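Long-range contact in capsular polysaccharide biosynthesis protein (Burkholderia pseudomallei, PDB 4BQN), which binds coenzyme A and probably acts as an acetyltransferase in capsular polysaccharide biosynthesis: residues R5-P17 against P58-E70. The protein carries 1 engineered substitution. Sequence-based numbering, arbitrary orientation. Where two conformers were deposited one is given.
With COA (coenzyme A), chain C.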
loop_
_atom_site.group_PDB
_atom_site.type_symbol
_atom_site.label_atom_id
_atom_site.label_comp_id
_atom_site.label_asym_id
_atom_site.label_seq_id
_atom_site.Cartn_x
_atom_site.Cartn_y
_atom_site.Cartn_z
ATOM N N ARG A 5 14.061 -5.322 -28.192
ATOM C CA ARG A 5 12.984 -5.660 -27.275
ATOM C C ARG A 5 11.850 -4.648 -27.386
ATOM O O ARG A 5 12.071 -3.499 -27.768
ATOM C CB ARG A 5 13.512 -5.658 -25.841
ATOM C CG ARG A 5 14.432 -6.822 -25.536
ATOM C CD ARG A 5 14.956 -6.797 -24.118
ATOM N NE ARG A 5 15.859 -5.682 -23.864
ATOM C CZ ARG A 5 16.289 -5.312 -22.656
ATOM N NH1 ARG A 5 15.898 -5.957 -21.553
ATOM N NH2 ARG A 5 17.117 -4.283 -22.548
ATOM N N LYS A 6 10.638 -5.078 -27.050
ATOM C CA LYS A 6 9.493 -4.173 -26.951
ATOM C C LYS A 6 9.686 -3.249 -25.757
ATOM O O LYS A 6 10.407 -3.592 -24.821
ATOM C CB LYS A 6 8.196 -4.966 -26.800
ATOM C CG LYS A 6 7.829 -5.807 -28.016
ATOM C CD LYS A 6 6.631 -6.693 -27.727
ATOM C CE LYS A 6 6.245 -7.516 -28.944
ATOM N NZ LYS A 6 4.940 -8.210 -28.745
ATOM N N LYS A 7 9.040 -2.085 -25.792
ATOM C CA LYS A 7 9.205 -1.099 -24.732
ATOM C C LYS A 7 7.989 -1.039 -23.815
ATOM O O LYS A 7 6.836 -1.055 -24.273
ATOM C CB LYS A 7 9.503 0.284 -25.313
ATOM C CG LYS A 7 10.784 0.344 -26.130
ATOM C CD LYS A 7 10.984 1.728 -26.727
ATOM C CE LYS A 7 12.014 1.714 -27.846
ATOM N NZ LYS A 7 11.865 2.911 -28.721
ATOM N N TYR A 8 8.254 -0.969 -22.513
ATOM C CA TYR A 8 7.183 -0.824 -21.540
ATOM C C TYR A 8 7.547 0.179 -20.478
ATOM O O TYR A 8 8.724 0.476 -20.253
ATOM C CB TYR A 8 6.799 -2.173 -20.896
ATOM C CG TYR A 8 7.596 -2.603 -19.685
ATOM C CD1 TYR A 8 8.934 -2.974 -19.798
ATOM C CD2 TYR A 8 7.001 -2.663 -18.431
ATOM C CE1 TYR A 8 9.654 -3.376 -18.689
ATOM C CE2 TYR A 8 7.714 -3.074 -17.316
ATOM C CZ TYR A 8 9.034 -3.420 -17.446
ATOM O OH TYR A 8 9.726 -3.817 -16.313
ATOM N N SER A 9 6.520 0.694 -19.819
ATOM C CA SER A 9 6.723 1.478 -18.618
ATOM C C SER A 9 5.709 1.040 -17.589
ATOM O O SER A 9 4.702 0.405 -17.931
ATOM C CB SER A 9 6.560 2.965 -18.901
ATOM O OG SER A 9 7.005 3.713 -17.789
ATOM N N VAL A 10 5.980 1.382 -16.331
ATOM C CA VAL A 10 5.045 1.124 -15.236
ATOM C C VAL A 10 4.796 2.441 -14.500
ATOM O O VAL A 10 5.730 3.044 -13.947
ATOM C CB VAL A 10 5.543 0.050 -14.238
ATOM C CG1 VAL A 10 4.377 -0.417 -13.379
ATOM C CG2 VAL A 10 6.161 -1.158 -14.949
ATOM N N TYR A 11 3.542 2.883 -14.502
ATOM C CA TYR A 11 3.191 4.133 -13.849
ATOM C C TYR A 11 2.168 3.883 -12.757
ATOM O O TYR A 11 1.217 3.123 -12.944
ATOM C CB TYR A 11 2.594 5.118 -14.844
ATOM C CG TYR A 11 2.105 6.380 -14.195
ATOM C CD1 TYR A 11 2.999 7.346 -13.746
ATOM C CD2 TYR A 11 0.738 6.604 -14.026
ATOM C CE1 TYR A 11 2.543 8.509 -13.150
ATOM C CE2 TYR A 11 0.266 7.770 -13.426
ATOM C CZ TYR A 11 1.181 8.724 -12.990
ATOM O OH TYR A 11 0.708 9.898 -12.425
ATOM N N GLY A 12 2.313 4.561 -11.632
ATOM C CA GLY A 12 1.325 4.424 -10.572
ATOM C C GLY A 12 1.902 4.953 -9.295
ATOM O O GLY A 12 2.614 5.963 -9.302
ATOM N N SER A 13 1.571 4.295 -8.190
ATOM C CA SER A 13 2.091 4.653 -6.879
ATOM C C SER A 13 3.548 4.204 -6.747
ATOM O O SER A 13 4.168 3.748 -7.727
ATOM C CB SER A 13 1.257 3.936 -5.816
ATOM O OG SER A 13 1.548 2.539 -5.815
ATOM N N CYS A 14 4.086 4.277 -5.530
ATOM C CA CYS A 14 5.407 3.712 -5.262
ATOM C C CYS A 14 5.512 2.219 -5.642
ATOM O O CYS A 14 6.605 1.692 -5.813
ATOM C CB CYS A 14 5.792 3.939 -3.793
ATOM S SG CYS A 14 5.054 2.853 -2.612
ATOM N N GLN A 15 4.371 1.540 -5.777
ATOM C CA GLN A 15 4.356 0.134 -6.169
ATOM C C GLN A 15 4.759 -0.061 -7.619
ATOM O O GLN A 15 5.201 -1.163 -7.980
ATOM C CB GLN A 15 2.963 -0.461 -5.936
ATOM C CG GLN A 15 2.585 -0.441 -4.453
ATOM C CD GLN A 15 1.113 -0.693 -4.191
ATOM O OE1 GLN A 15 0.346 -1.095 -5.086
ATOM N NE2 GLN A 15 0.707 -0.477 -2.941
ATOM N N ALA A 16 4.622 0.992 -8.439
ATOM C CA ALA A 16 4.923 0.883 -9.861
ATOM C C ALA A 16 6.422 0.666 -10.145
ATOM O O ALA A 16 6.766 -0.310 -10.811
ATOM C CB ALA A 16 4.300 2.032 -10.642
ATOM N N PRO A 17 7.326 1.515 -9.607
ATOM C CA PRO A 17 8.745 1.225 -9.807
ATOM C C PRO A 17 9.136 -0.135 -9.201
ATOM O O PRO A 17 9.984 -0.838 -9.760
ATOM C CB PRO A 17 9.434 2.408 -9.101
ATOM C CG PRO A 17 8.432 3.528 -9.246
ATOM C CD PRO A 17 7.116 2.852 -9.014
ATOM N N PRO A 58 3.824 7.651 -26.182
ATOM C CA PRO A 58 3.537 7.344 -27.592
ATOM C C PRO A 58 4.487 6.314 -28.234
ATOM O O PRO A 58 4.211 5.824 -29.332
ATOM C CB PRO A 58 3.676 8.707 -28.284
ATOM C CG PRO A 58 3.367 9.691 -27.197
ATOM C CD PRO A 58 4.010 9.100 -25.975
ATOM N N LYS A 59 5.587 5.998 -27.558
ATOM C CA LYS A 59 6.537 4.999 -28.047
ATOM C C LYS A 59 6.429 3.628 -27.358
ATOM O O LYS A 59 7.196 2.714 -27.670
ATOM C CB LYS A 59 7.978 5.526 -27.942
ATOM C CG LYS A 59 8.247 6.818 -28.700
ATOM C CD LYS A 59 9.676 7.283 -28.482
ATOM C CE LYS A 59 9.849 8.744 -28.861
ATOM N NZ LYS A 59 10.920 9.390 -28.048
ATOM N N LEU A 60 5.489 3.468 -26.429
ATOM C CA LEU A 60 5.395 2.210 -25.686
ATOM C C LEU A 60 4.596 1.131 -26.411
ATOM O O LEU A 60 3.559 1.410 -27.027
ATOM C CB LEU A 60 4.770 2.446 -24.307
ATOM C CG LEU A 60 5.538 3.353 -23.349
ATOM C CD1 LEU A 60 4.686 3.509 -22.095
ATOM C CD2 LEU A 60 6.922 2.802 -23.039
ATOM N N ASP A 61 5.086 -0.107 -26.316
ATOM C CA ASP A 61 4.297 -1.282 -26.658
ATOM C C ASP A 61 3.349 -1.651 -25.522
ATOM O O ASP A 61 2.246 -2.151 -25.768
ATOM C CB ASP A 61 5.215 -2.457 -26.980
ATOM C CG ASP A 61 6.079 -2.188 -28.181
ATOM O OD1 ASP A 61 5.542 -2.231 -29.301
ATOM O OD2 ASP A 61 7.279 -1.916 -27.999
ATOM N N LEU A 62 3.787 -1.405 -24.287
ATOM C CA LEU A 62 3.028 -1.792 -23.100
ATOM C C LEU A 62 3.087 -0.701 -22.044
ATOM O O LEU A 62 4.169 -0.209 -21.727
ATOM C CB LEU A 62 3.592 -3.092 -22.531
ATOM C CG LEU A 62 3.074 -3.563 -21.161
ATOM C CD1 LEU A 62 1.589 -3.896 -21.195
ATOM C CD2 LEU A 62 3.894 -4.745 -20.653
ATOM N N PHE A 63 1.924 -0.348 -21.498
ATOM C CA PHE A 63 1.824 0.609 -20.401
ATOM C C PHE A 63 1.125 -0.140 -19.276
ATOM O O PHE A 63 -0.073 -0.415 -19.360
ATOM C CB PHE A 63 1.016 1.834 -20.846
ATOM C CG PHE A 63 0.934 2.958 -19.837
ATOM C CD1 PHE A 63 2.075 3.522 -19.271
ATOM C CD2 PHE A 63 -0.307 3.501 -19.502
ATOM C CE1 PHE A 63 1.979 4.575 -18.366
ATOM C CE2 PHE A 63 -0.412 4.552 -18.598
ATOM C CZ PHE A 63 0.733 5.096 -18.030
ATOM N N LEU A 64 1.904 -0.541 -18.274
ATOM C CA LEU A 64 1.342 -1.130 -17.057
ATOM C C LEU A 64 1.140 0.012 -16.093
ATOM O O LEU A 64 2.052 0.784 -15.840
ATOM C CB LEU A 64 2.297 -2.154 -16.438
ATOM C CG LEU A 64 2.444 -3.517 -17.109
ATOM C CD1 LEU A 64 3.645 -4.264 -16.547
ATOM C CD2 LEU A 64 1.175 -4.351 -16.964
ATOM N N TYR A 65 -0.069 0.139 -15.561
ATOM C CA TYR A 65 -0.336 1.300 -14.731
ATOM C C TYR A 65 -1.330 0.977 -13.639
ATOM O O TYR A 65 -2.158 0.069 -13.778
ATOM C CB TYR A 65 -0.859 2.472 -15.596
ATOM C CG TYR A 65 -2.243 2.219 -16.135
ATOM C CD1 TYR A 65 -2.438 1.467 -17.304
ATOM C CD2 TYR A 65 -3.363 2.667 -15.441
ATOM C CE1 TYR A 65 -3.715 1.186 -17.770
ATOM C CE2 TYR A 65 -4.647 2.391 -15.899
ATOM C CZ TYR A 65 -4.809 1.646 -17.053
ATOM O OH TYR A 65 -6.079 1.385 -17.497
ATOM N N GLN A 66 -1.272 1.748 -12.566
ATOM C CA GLN A 66 -2.291 1.668 -11.538
ATOM C C GLN A 66 -3.273 2.809 -11.719
ATOM O O GLN A 66 -2.889 3.894 -12.182
ATOM C CB GLN A 66 -1.647 1.739 -10.157
ATOM C CG GLN A 66 -0.691 0.577 -9.921
ATOM C CD GLN A 66 -0.083 0.569 -8.541
ATOM O OE1 GLN A 66 0.529 1.547 -8.121
ATOM N NE2 GLN A 66 -0.232 -0.546 -7.826
ATOM N N PRO A 67 -4.544 2.595 -11.358
ATOM C CA PRO A 67 -5.512 3.690 -11.459
ATOM C C PRO A 67 -5.121 4.930 -10.633
ATOM O O PRO A 67 -4.745 4.806 -9.468
ATOM C CB PRO A 67 -6.789 3.059 -10.896
ATOM C CG PRO A 67 -6.670 1.605 -11.239
ATOM C CD PRO A 67 -5.198 1.334 -10.961
ATOM N N VAL A 68 -5.189 6.106 -11.253
ATOM C CA VAL A 68 -4.911 7.373 -10.561
ATOM C C VAL A 68 -5.939 8.384 -11.030
ATOM O O VAL A 68 -6.008 8.711 -12.215
ATOM C CB VAL A 68 -3.486 7.927 -10.849
ATOM C CG1 VAL A 68 -3.272 9.244 -10.104
ATOM C CG2 VAL A 68 -2.404 6.929 -10.465
ATOM N N SER A 69 -6.720 8.902 -10.087
ATOM C CA SER A 69 -7.799 9.825 -10.390
ATOM C C SER A 69 -7.285 11.181 -10.859
ATOM O O SER A 69 -6.158 11.574 -10.544
ATOM C CB SER A 69 -8.680 10.052 -9.148
ATOM O OG SER A 69 -7.977 10.834 -8.188
ATOM N N GLU A 70 -8.146 11.912 -11.558
ATOM C CA GLU A 70 -7.857 13.298 -11.928
ATOM C C GLU A 70 -7.790 14.201 -10.694
ATOM O O GLU A 70 -7.014 15.162 -10.665
ATOM C CB GLU A 70 -8.887 13.827 -12.930
ATOM C CG GLU A 70 -8.772 15.323 -13.192
ATOM C CD GLU A 70 -9.438 15.774 -14.480
ATOM O OE1 GLU A 70 -9.487 14.983 -15.454
ATOM O OE2 GLU A 70 -9.894 16.938 -14.518
HETATM N N1A COA C . -8.747 0.550 1.401
HETATM C C2A COA C . -8.809 1.725 2.076
HETATM N N3A COA C . -8.274 2.863 1.600
HETATM C C4A COA C . -7.679 2.860 0.385
HETATM C C5A COA C . -7.588 1.633 -0.396
HETATM C C6A COA C . -8.171 0.432 0.188
HETATM N N6A COA C . -8.112 -0.739 -0.479
HETATM N N7A COA C . -6.943 1.911 -1.553
HETATM C C8A COA C . -6.653 3.236 -1.519
HETATM N N9A COA C . -7.069 3.785 -0.355
HETATM C C1B COA C . -6.999 5.190 0.065
HETATM C C2B COA C . -5.774 5.955 -0.403
HETATM O O2B COA C . -4.693 5.776 0.514
HETATM C C3B COA C . -6.336 7.368 -0.413
HETATM O O3B COA C . -6.386 7.807 0.958
HETATM P P3B COA C . -6.653 9.340 1.364
HETATM O O7A COA C . -6.437 9.343 2.857
HETATM O O8A COA C . -5.606 10.115 0.609
HETATM O O9A COA C . -8.068 9.653 0.939
HETATM C C4B COA C . -7.768 7.168 -0.907
HETATM O O4B COA C . -8.105 5.815 -0.592
HETATM C C5B COA C . -7.955 7.416 -2.404
HETATM O O5B COA C . -7.038 6.571 -3.089
HETATM P P1A COA C . -7.463 5.712 -4.355
HETATM O O1A COA C . -6.282 4.849 -4.686
HETATM O O2A COA C . -8.777 5.028 -4.121
HETATM O O3A COA C . -7.732 6.753 -5.539
HETATM P P2A COA C . -6.868 7.894 -6.279
HETATM O O4A COA C . -7.516 9.218 -5.962
HETATM O O5A COA C . -6.805 7.470 -7.720
HETATM O O6A COA C . -5.416 7.879 -5.626
HETATM C CBP COA C . -3.190 7.235 -5.011
HETATM C CCP COA C . -4.333 7.005 -5.998
HETATM C CDP COA C . -2.011 6.329 -5.348
HETATM C CEP COA C . -2.709 8.666 -5.177
HETATM C CAP COA C . -3.734 6.965 -3.583
HETATM O OAP COA C . -3.982 5.568 -3.414
HETATM C C9P COA C . -2.901 7.444 -2.404
HETATM O O9P COA C . -2.993 8.600 -2.011
HETATM N N8P COA C . -2.122 6.557 -1.775
HETATM C C7P COA C . -1.341 6.908 -0.596
HETATM C C6P COA C . -0.099 7.736 -0.871
HETATM C C5P COA C . 0.814 6.935 -1.760
HETATM O O5P COA C . 0.746 7.017 -2.977
HETATM N N4P COA C . 1.671 6.154 -1.128
HETATM C C3P COA C . 2.602 5.326 -1.841
HETATM C C2P COA C . 2.412 3.883 -1.435
HETATM S S1P COA C . 3.089 2.877 -2.695
HETATM O O HOH W 1 8.992 2.139 -29.586
#
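Tyr8, Val10 and Tyr11 in strand 6-11 pair in parallel with Leu62, Leu64 and Tyr65 in strand 62-65. These are the two central strands of a four-stranded parallel sheet of order 2-1-3-4. The link between them is largely helical, and coenzyme A binds at their C-terminal ends.

Backbone bonds run as a parallel ladder from Leu62 N to Lys7 O through to Gln66 N to Tyr11 O. Lys7 O also accepts from Asp61 N. At this end the Asp61 carboxylate returns a bond: its OD2 takes Lys7 N at 2.8 Å through the anti lone pair, nearly straight at 167°.

Apolar contacts occupy both faces. On one, Tyr8 CB meets Leu62 CB at 3.7 Å, and Val10 lies beside Leu64, pointing the same way. Leu93 of strand 91-94 touches both leucines. On the other, Leu60 CD1 packs on Ser9 CB, and Tyr11 CB meets Phe63 CE1 at 3.6 Å. With CG anti to the backbone N (chi1 175°), Tyr11 brings CE2 to Val68 CG2 at 4.1 Å; its hydroxyl bonds to Tyr77 O.

The ligand lies beyond the strand ends. Cys14 SG is bonded covalently to COA S1P, a 2.0 Å disulfide. Ser69 N and OG bind two oxygens of one phosphate, O5A and O4A.

The Gln66 amide ties the cysteine loop to the second segment. Its NE2 donates to Gln15 OE1 at 2.9 Å, the two amide planes 64° apart, and also to Gln96 O. Gln15 NE2 is hydrogen-bonded to Met98 O and Asn200 O, which fixes the turn of its amide. Gln66 OE1 accepts Ser13 N and, at 2.7 Å, Ser13 OG, both in the carbonyl plane. Ser13 OG in turn accepts from Gln15 N at 3.0 Å, a capping bond in the turn that leads into the helix.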